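Local coordinates for protein putative nucleotide sugar epimerase/ dehydratase (Bordetella bronchiseptica, PDB 2Q1S) that binds NADH in a Rossmann fold and probably acts as a short-chain dehydrogenase/reductase on nucleotide sugars in bacterial O-antigen biosynthesis, at residues A[177-180]-A[181-184]; A[276-280]-A[281-285]; A[41-44]-A[45-49]. All coordinates share one frame; numbering follows the deposited sequence. Where two conformers were deposited one is given.

Contact 1 (A[177-180]-A[181-184]); sequences NDSP and YSMS. With NAI (1,4-dihydronicotinamide adenine dinucleotide), chain B.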
# COMPACT_ATOMS: atom_id res chain seq x y z
N ASN A 177 5.40 -11.66 -0.28
CA ASN A 177 5.76 -10.47 -1.03
C ASN A 177 7.21 -10.20 -0.68
O ASN A 177 7.54 -9.74 0.42
CB ASN A 177 4.84 -9.32 -0.69
CG ASN A 177 3.39 -9.72 -0.78
OD1 ASN A 177 2.92 -10.21 -1.82
ND2 ASN A 177 2.69 -9.59 0.34
N ASP A 178 8.06 -10.57 -1.62
CA ASP A 178 9.47 -10.69 -1.34
C ASP A 178 10.20 -9.34 -1.24
O ASP A 178 11.34 -9.31 -0.79
CB ASP A 178 10.12 -11.50 -2.47
CG ASP A 178 10.08 -10.76 -3.81
OD1 ASP A 178 9.00 -10.24 -4.18
OD2 ASP A 178 11.14 -10.67 -4.48
N SER A 179 9.57 -8.26 -1.70
CA SER A 179 10.28 -6.98 -1.84
C SER A 179 9.30 -5.85 -1.71
O SER A 179 8.11 -6.02 -1.95
CB SER A 179 10.95 -6.89 -3.21
OG SER A 179 9.99 -6.96 -4.25
N PRO A 180 9.82 -4.65 -1.38
CA PRO A 180 8.96 -3.46 -1.47
C PRO A 180 8.38 -3.24 -2.86
O PRO A 180 7.27 -2.81 -3.00
CB PRO A 180 9.91 -2.33 -1.01
CG PRO A 180 10.93 -3.03 -0.11
CD PRO A 180 11.17 -4.34 -0.84
N TYR A 181 9.17 -3.54 -3.91
CA TYR A 181 8.64 -3.54 -5.26
C TYR A 181 7.37 -4.34 -5.38
O TYR A 181 6.39 -3.88 -5.95
CB TYR A 181 9.71 -4.13 -6.21
CG TYR A 181 9.25 -4.23 -7.66
CD1 TYR A 181 8.58 -5.35 -8.13
CD2 TYR A 181 9.60 -3.23 -8.58
CE1 TYR A 181 8.20 -5.45 -9.44
CE2 TYR A 181 9.21 -3.33 -9.91
CZ TYR A 181 8.51 -4.44 -10.30
OH TYR A 181 8.15 -4.55 -11.64
N SER A 182 7.38 -5.58 -4.90
CA SER A 182 6.20 -6.44 -5.06
C SER A 182 4.98 -5.83 -4.34
O SER A 182 3.85 -5.88 -4.84
CB SER A 182 6.49 -7.87 -4.58
OG SER A 182 6.69 -7.94 -3.17
N MET A 183 5.24 -5.26 -3.17
CA MET A 183 4.15 -4.61 -2.41
C MET A 183 3.63 -3.40 -3.17
O MET A 183 2.45 -3.20 -3.29
CB MET A 183 4.64 -4.24 -1.01
CG MET A 183 4.92 -5.51 -0.19
SD MET A 183 5.24 -5.12 1.57
CE MET A 183 6.79 -4.20 1.46
N SER A 184 4.54 -2.56 -3.65
CA SER A 184 4.10 -1.38 -4.43
C SER A 184 3.24 -1.77 -5.63
O SER A 184 2.23 -1.10 -5.93
CB SER A 184 5.31 -0.65 -4.95
OG SER A 184 5.92 0.10 -3.90
PA NAI B . 11.65 0.33 -16.72
O1A NAI B . 12.41 0.59 -15.47
O2A NAI B . 12.41 0.27 -18.07
O5B NAI B . 10.46 1.29 -16.88
C5B NAI B . 9.91 2.10 -15.83
C4B NAI B . 10.00 3.57 -16.18
O4B NAI B . 9.48 4.33 -15.09
C3B NAI B . 11.47 4.02 -16.39
O3B NAI B . 11.59 4.71 -17.64
C2B NAI B . 11.69 5.00 -15.25
O2B NAI B . 12.61 6.11 -15.49
C1B NAI B . 10.28 5.53 -15.00
N9A NAI B . 10.08 6.16 -13.71
C8A NAI B . 10.60 5.76 -12.50
N7A NAI B . 10.14 6.58 -11.55
C5A NAI B . 9.32 7.51 -12.10
C6A NAI B . 8.52 8.66 -11.64
N6A NAI B . 8.46 9.04 -10.36
N1A NAI B . 7.79 9.38 -12.55
C2A NAI B . 7.84 9.01 -13.86
N3A NAI B . 8.53 7.98 -14.38
C4A NAI B . 9.28 7.18 -13.54
O3 NAI B . 10.98 -1.10 -16.46
PN NAI B . 9.91 -1.92 -17.37
O1N NAI B . 10.26 -3.32 -17.38
O2N NAI B . 9.70 -1.10 -18.62
O5D NAI B . 8.55 -1.70 -16.48
C5D NAI B . 7.38 -1.05 -17.01
C4D NAI B . 6.20 -1.44 -16.12
O4D NAI B . 5.97 -2.82 -16.24
C3D NAI B . 6.50 -1.25 -14.63
O3D NAI B . 5.31 -0.71 -14.03
C2D NAI B . 6.82 -2.63 -14.14
O2D NAI B . 6.53 -2.76 -12.72
C1D NAI B . 5.89 -3.48 -14.96
N1N NAI B . 6.32 -4.85 -15.09
C2N NAI B . 7.38 -5.22 -15.87
C3N NAI B . 7.75 -6.56 -15.99
C7N NAI B . 8.94 -6.99 -16.85
O7N NAI B . 9.19 -8.18 -16.92
N7N NAI B . 9.62 -6.02 -17.49
C4N NAI B . 6.98 -7.57 -15.35
C5N NAI B . 5.86 -7.15 -14.58
C6N NAI B . 5.54 -5.79 -14.50
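Ser179 and Ser182 exchange hydrogen bonds where helix 180-199 begins. Ser182 N donates to Ser179 OG at 3.0 Å, a capping bond from Ser179, which is at the N-cap. In return, in the conformer given here, one of two, Ser182 OG gives its proton to Ser179 O, 2.7 Å away, arriving in the carbonyl plane on a lone pair. In that conformer the hydroxyl can reach back because OG sits between its own backbone N and carbonyl carbon (chi1 68°). Ser179 O also accepts from Met183 N, while Ser184 N closes the next turn on Pro180 O at 2.8 Å. A second hydrogen bond ties Ser179 OG to Asn112.

Apolar contact is looser: Met183 CG lies 3.8 Å from Asn177 CB, and its chain bends at chi3 to bring CE to 3.7 Å from Pro180 CA. Tyr194 of the second subunit packs on both Pro180 and Met183.

Toward the cofactor, Tyr181 has CG anti to its backbone N (chi1 177°), which carries the ring away from the turn. Its OH is hydrogen-bonded to the ribose O2D of NADH at 2.6 Å. With Lys185 this is the YxxxK motif of short-chain dehydrogenases/reductases, so the tyrosine reaches the nicotinamide ribose from the first turn of a side-chain-capped helix.

Contact 2 (A[276-280]-A[281-285]); sequences DGTPG and GVYNI
Tyr283 reaches from its strand back to the loop at Gly277 and Thr278, and its side chain can be traced outward from the backbone. CB leaves the chain pointing at the loop, and with CG anti to the carbonyl carbon (chi1 -61°) the ring extends along that course. Further out, CE1 comes within 3.7 Å of Gly277 CA, meeting a residue with no side chain of its own just where the chain leaves helix 263-276. CZ stands 3.8 Å from Thr278 N. At the tip, OH accepts a nearly straight hydrogen bond from Thr278 N, 2.9 Å long with an N-H...O angle of 167°, and this amide lies at the ring edge, in its plane. Thr278 OG1 is also near, 3.3 Å from OH, a weak and unsettled bond at most. The same hydroxyl is hydrogen-bonded to Glu334, and Lys330 makes a cation-pi contact with the ring.

All this spans the link from helix 263-276 to strand 281-284, which pairs in parallel with strand 203-212 of the Rossmann-fold sheet. The link ends in a type II beta turn, Thr278 to Gly281, closed by Gly281 N on Thr278 O at 2.8 Å. Gly280 takes the third place with a positive phi of 87°, which glycine adopts readily. Beyond the turn, Gly281 and Tyr283 bond through their backbones to Arg205.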
# COMPACT_ATOMS: atom_id res chain seq x y z
N ASP A 276 -10.36 -1.96 -25.07
CA ASP A 276 -11.50 -2.85 -24.83
C ASP A 276 -11.63 -3.44 -23.44
O ASP A 276 -12.61 -4.14 -23.16
CB ASP A 276 -11.49 -4.00 -25.84
CG ASP A 276 -11.75 -3.54 -27.27
OD1 ASP A 276 -12.57 -2.64 -27.51
OD2 ASP A 276 -11.12 -4.11 -28.16
N GLY A 277 -10.64 -3.19 -22.59
CA GLY A 277 -10.72 -3.74 -21.22
C GLY A 277 -11.86 -3.15 -20.39
O GLY A 277 -12.14 -1.95 -20.47
N THR A 278 -12.46 -3.98 -19.55
CA THR A 278 -13.56 -3.53 -18.69
C THR A 278 -13.03 -2.62 -17.57
O THR A 278 -12.11 -3.02 -16.83
CB THR A 278 -14.21 -4.73 -18.04
OG1 THR A 278 -14.70 -5.58 -19.08
CG2 THR A 278 -15.41 -4.32 -17.18
N PRO A 279 -13.59 -1.40 -17.42
CA PRO A 279 -13.21 -0.53 -16.30
C PRO A 279 -13.39 -1.27 -14.97
O PRO A 279 -14.41 -1.94 -14.72
CB PRO A 279 -14.18 0.66 -16.44
CG PRO A 279 -14.44 0.71 -17.92
CD PRO A 279 -14.61 -0.75 -18.28
N GLY A 280 -12.37 -1.14 -14.13
CA GLY A 280 -12.32 -1.84 -12.86
C GLY A 280 -11.72 -3.22 -12.96
O GLY A 280 -11.52 -3.87 -11.94
N GLY A 281 -11.44 -3.68 -14.19
CA GLY A 281 -11.04 -5.05 -14.39
C GLY A 281 -9.55 -5.30 -14.42
O GLY A 281 -8.74 -4.38 -14.33
N VAL A 282 -9.23 -6.60 -14.59
CA VAL A 282 -7.82 -7.06 -14.60
C VAL A 282 -7.65 -8.17 -15.63
O VAL A 282 -8.51 -9.05 -15.74
CB VAL A 282 -7.30 -7.49 -13.19
CG1 VAL A 282 -8.21 -8.56 -12.52
CG2 VAL A 282 -5.87 -7.95 -13.26
N TYR A 283 -6.52 -8.12 -16.34
CA TYR A 283 -6.22 -9.10 -17.39
C TYR A 283 -4.78 -9.53 -17.28
O TYR A 283 -3.90 -8.71 -17.18
CB TYR A 283 -6.43 -8.52 -18.79
CG TYR A 283 -7.83 -8.08 -19.07
CD1 TYR A 283 -8.25 -6.78 -18.70
CD2 TYR A 283 -8.77 -8.94 -19.65
CE1 TYR A 283 -9.57 -6.36 -18.91
CE2 TYR A 283 -10.07 -8.50 -19.88
CZ TYR A 283 -10.46 -7.24 -19.50
OH TYR A 283 -11.77 -6.83 -19.75
N ASN A 284 -4.55 -10.83 -17.31
CA ASN A 284 -3.19 -11.35 -17.53
C ASN A 284 -2.79 -11.15 -19.00
O ASN A 284 -3.55 -11.53 -19.91
CB ASN A 284 -3.10 -12.85 -17.22
CG ASN A 284 -3.41 -13.19 -15.78
OD1 ASN A 284 -3.19 -12.40 -14.89
ND2 ASN A 284 -3.91 -14.39 -15.55
N ILE A 285 -1.62 -10.56 -19.21
CA ILE A 285 -1.00 -10.44 -20.54
C ILE A 285 0.23 -11.39 -20.50
O ILE A 285 1.25 -11.11 -19.87
CB ILE A 285 -0.59 -8.94 -20.82
CG1 ILE A 285 -1.85 -8.04 -20.77
CG2 ILE A 285 0.15 -8.80 -22.17
CD1 ILE A 285 -3.02 -8.48 -21.64

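Contact 3 (A[41-44]-A[45-49]); sequences AGFV and GSNLV. With NAI (1,4-dihydronicotinamide adenine dinucleotide), chain B.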
# COMPACT_ATOMS: atom_id res chain seq x y z
N ALA A 41 9.63 6.42 -21.22
CA ALA A 41 10.99 6.29 -21.69
C ALA A 41 11.64 4.93 -21.41
O ALA A 41 12.78 4.68 -21.86
CB ALA A 41 11.86 7.43 -21.13
N GLY A 42 10.93 4.08 -20.64
CA GLY A 42 11.50 2.81 -20.17
C GLY A 42 11.42 1.71 -21.20
O GLY A 42 11.14 1.97 -22.37
N PHE A 43 11.67 0.48 -20.78
CA PHE A 43 11.69 -0.67 -21.68
C PHE A 43 10.33 -0.92 -22.31
O PHE A 43 10.16 -0.78 -23.54
CB PHE A 43 12.21 -1.90 -20.92
CG PHE A 43 11.97 -3.21 -21.62
CD1 PHE A 43 12.17 -3.37 -23.01
CD2 PHE A 43 11.62 -4.32 -20.85
CE1 PHE A 43 11.95 -4.61 -23.60
CE2 PHE A 43 11.43 -5.56 -21.45
CZ PHE A 43 11.58 -5.70 -22.83
N VAL A 44 9.33 -1.29 -21.51
CA VAL A 44 7.99 -1.54 -22.05
C VAL A 44 7.43 -0.24 -22.61
O VAL A 44 6.87 -0.22 -23.69
CB VAL A 44 7.05 -2.12 -20.98
CG1 VAL A 44 5.65 -2.24 -21.55
CG2 VAL A 44 7.59 -3.48 -20.51
N GLY A 45 7.66 0.87 -21.90
CA GLY A 45 7.12 2.16 -22.30
C GLY A 45 7.56 2.63 -23.67
O GLY A 45 6.68 3.02 -24.47
N SER A 46 8.88 2.60 -23.91
CA SER A 46 9.43 2.99 -25.25
C SER A 46 8.80 2.15 -26.37
O SER A 46 8.49 2.69 -27.45
CB SER A 46 10.95 2.90 -25.29
OG SER A 46 11.36 1.56 -25.16
N ASN A 47 8.61 0.85 -26.12
CA ASN A 47 7.99 -0.04 -27.12
C ASN A 47 6.53 0.28 -27.33
O ASN A 47 6.02 0.23 -28.46
CB ASN A 47 8.19 -1.52 -26.75
CG ASN A 47 9.58 -2.02 -27.12
OD1 ASN A 47 9.84 -2.38 -28.30
ND2 ASN A 47 10.49 -2.03 -26.14
N LEU A 48 5.81 0.59 -26.25
CA LEU A 48 4.44 1.02 -26.35
C LEU A 48 4.31 2.33 -27.16
O LEU A 48 3.40 2.48 -27.99
CB LEU A 48 3.84 1.19 -24.94
CG LEU A 48 2.38 1.63 -24.91
CD1 LEU A 48 1.41 0.69 -25.61
CD2 LEU A 48 1.89 1.85 -23.48
N VAL A 49 5.17 3.30 -26.87
CA VAL A 49 5.16 4.57 -27.59
C VAL A 49 5.34 4.34 -29.10
O VAL A 49 4.57 4.89 -29.89
CB VAL A 49 6.15 5.58 -26.99
CG1 VAL A 49 6.26 6.83 -27.85
CG2 VAL A 49 5.70 5.97 -25.55
PA NAI B . 11.65 0.33 -16.72
O1A NAI B . 12.41 0.59 -15.47
O2A NAI B . 12.41 0.27 -18.07
O5B NAI B . 10.46 1.29 -16.88
C5B NAI B . 9.91 2.10 -15.83
C4B NAI B . 10.00 3.57 -16.18
O4B NAI B . 9.48 4.33 -15.09
C3B NAI B . 11.47 4.02 -16.39
O3B NAI B . 11.59 4.71 -17.64
C2B NAI B . 11.69 5.00 -15.25
O2B NAI B . 12.61 6.11 -15.49
C1B NAI B . 10.28 5.53 -15.00
N9A NAI B . 10.08 6.16 -13.71
C8A NAI B . 10.60 5.76 -12.50
N7A NAI B . 10.14 6.58 -11.55
C5A NAI B . 9.32 7.51 -12.10
C6A NAI B . 8.52 8.66 -11.64
N6A NAI B . 8.46 9.04 -10.36
N1A NAI B . 7.79 9.38 -12.55
C2A NAI B . 7.84 9.01 -13.86
N3A NAI B . 8.53 7.98 -14.38
C4A NAI B . 9.28 7.18 -13.54
O3 NAI B . 10.98 -1.10 -16.46
PN NAI B . 9.91 -1.92 -17.37
O1N NAI B . 10.26 -3.32 -17.38
O2N NAI B . 9.70 -1.10 -18.62
O5D NAI B . 8.55 -1.70 -16.48
C5D NAI B . 7.38 -1.05 -17.01
C4D NAI B . 6.20 -1.44 -16.12
O4D NAI B . 5.97 -2.82 -16.24
C3D NAI B . 6.50 -1.25 -14.63
O3D NAI B . 5.31 -0.71 -14.03
C2D NAI B . 6.82 -2.63 -14.14
O2D NAI B . 6.53 -2.76 -12.72
C1D NAI B . 5.89 -3.48 -14.96
N1N NAI B . 6.32 -4.85 -15.09
C2N NAI B . 7.38 -5.22 -15.87
C3N NAI B . 7.75 -6.56 -15.99
C7N NAI B . 8.94 -6.99 -16.85
O7N NAI B . 9.19 -8.18 -16.92
N7N NAI B . 9.62 -6.02 -17.49
C4N NAI B . 6.98 -7.57 -15.35
C5N NAI B . 5.86 -7.15 -14.58
C6N NAI B . 5.54 -5.79 -14.50
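Phe43 O draws in donors from the next turn of its helix, and Asn47 ND2 donates to it at 2.9 Å. Asn47 N adds a weak bond to Phe43 O at 3.4 Å, and the Ser46 hydroxyl is near enough to be a further candidate. This is the start of helix 43-54 in the first beta-alpha-beta unit of the Rossmann fold, and Gly42 and Gly45, with Gly40 before them, fit the GxGxxG dinucleotide-binding pattern.

The amide of Asn47 gets there with CG anti to its carbonyl carbon (chi1 -80°), which turns the side chain back toward the helix start. Phe43 O lies close to the amide plane, yet the donor is tilted 35° from the carbonyl plane. ND2 also passes 3.8 Å from Phe43 CD1, with the ring and amide planes nearly perpendicular at 89°. Another bond from ND2 goes to Pro214 O. Ser46 works on the carbonyl before: its N donates to Gly42 O at 2.8 Å from above the carbonyl plane, and its OG could give its single proton either to that oxygen or to Phe43 O.

On the cofactor side the two phosphates of the diphosphate are each held by one of two successive backbone amides. Phe43 N donates to O2A of NADH at 2.8 Å, and Val44 N to O2N at 2.9 Å; both bonds are nearly straight. Two N-H groups pointing out of a helix start, with the helix dipole behind them, would be expected to steady the negative charge. Gly42, with no side chain, leaves room for O5B of the cofactor. Val44 CG2 lies 3.7 Å from O2N of NADH.

Contacts 1 and 3 meet the same NADH at different places without touching each other: the start of 41-49 holds the diphosphate through two backbone amides, and 177-184 the nicotinamide ribose. Their centres are about 22 Å apart and their nearest atoms about 9 Å, a gap the cofactor spans. Lys185, just after contact 1, and Ser149 also bond to the cofactor. Contact 2 stands off from the site, with the Val282 side chain about 12 Å from NADH; its nearest atoms are about 9 Å from contact 3 and about 13 Å from contact 1. Helix 263-276, which leads into contact 2, packs on Val44 and Leu48 of contact 3 through Leu270 and Ile271.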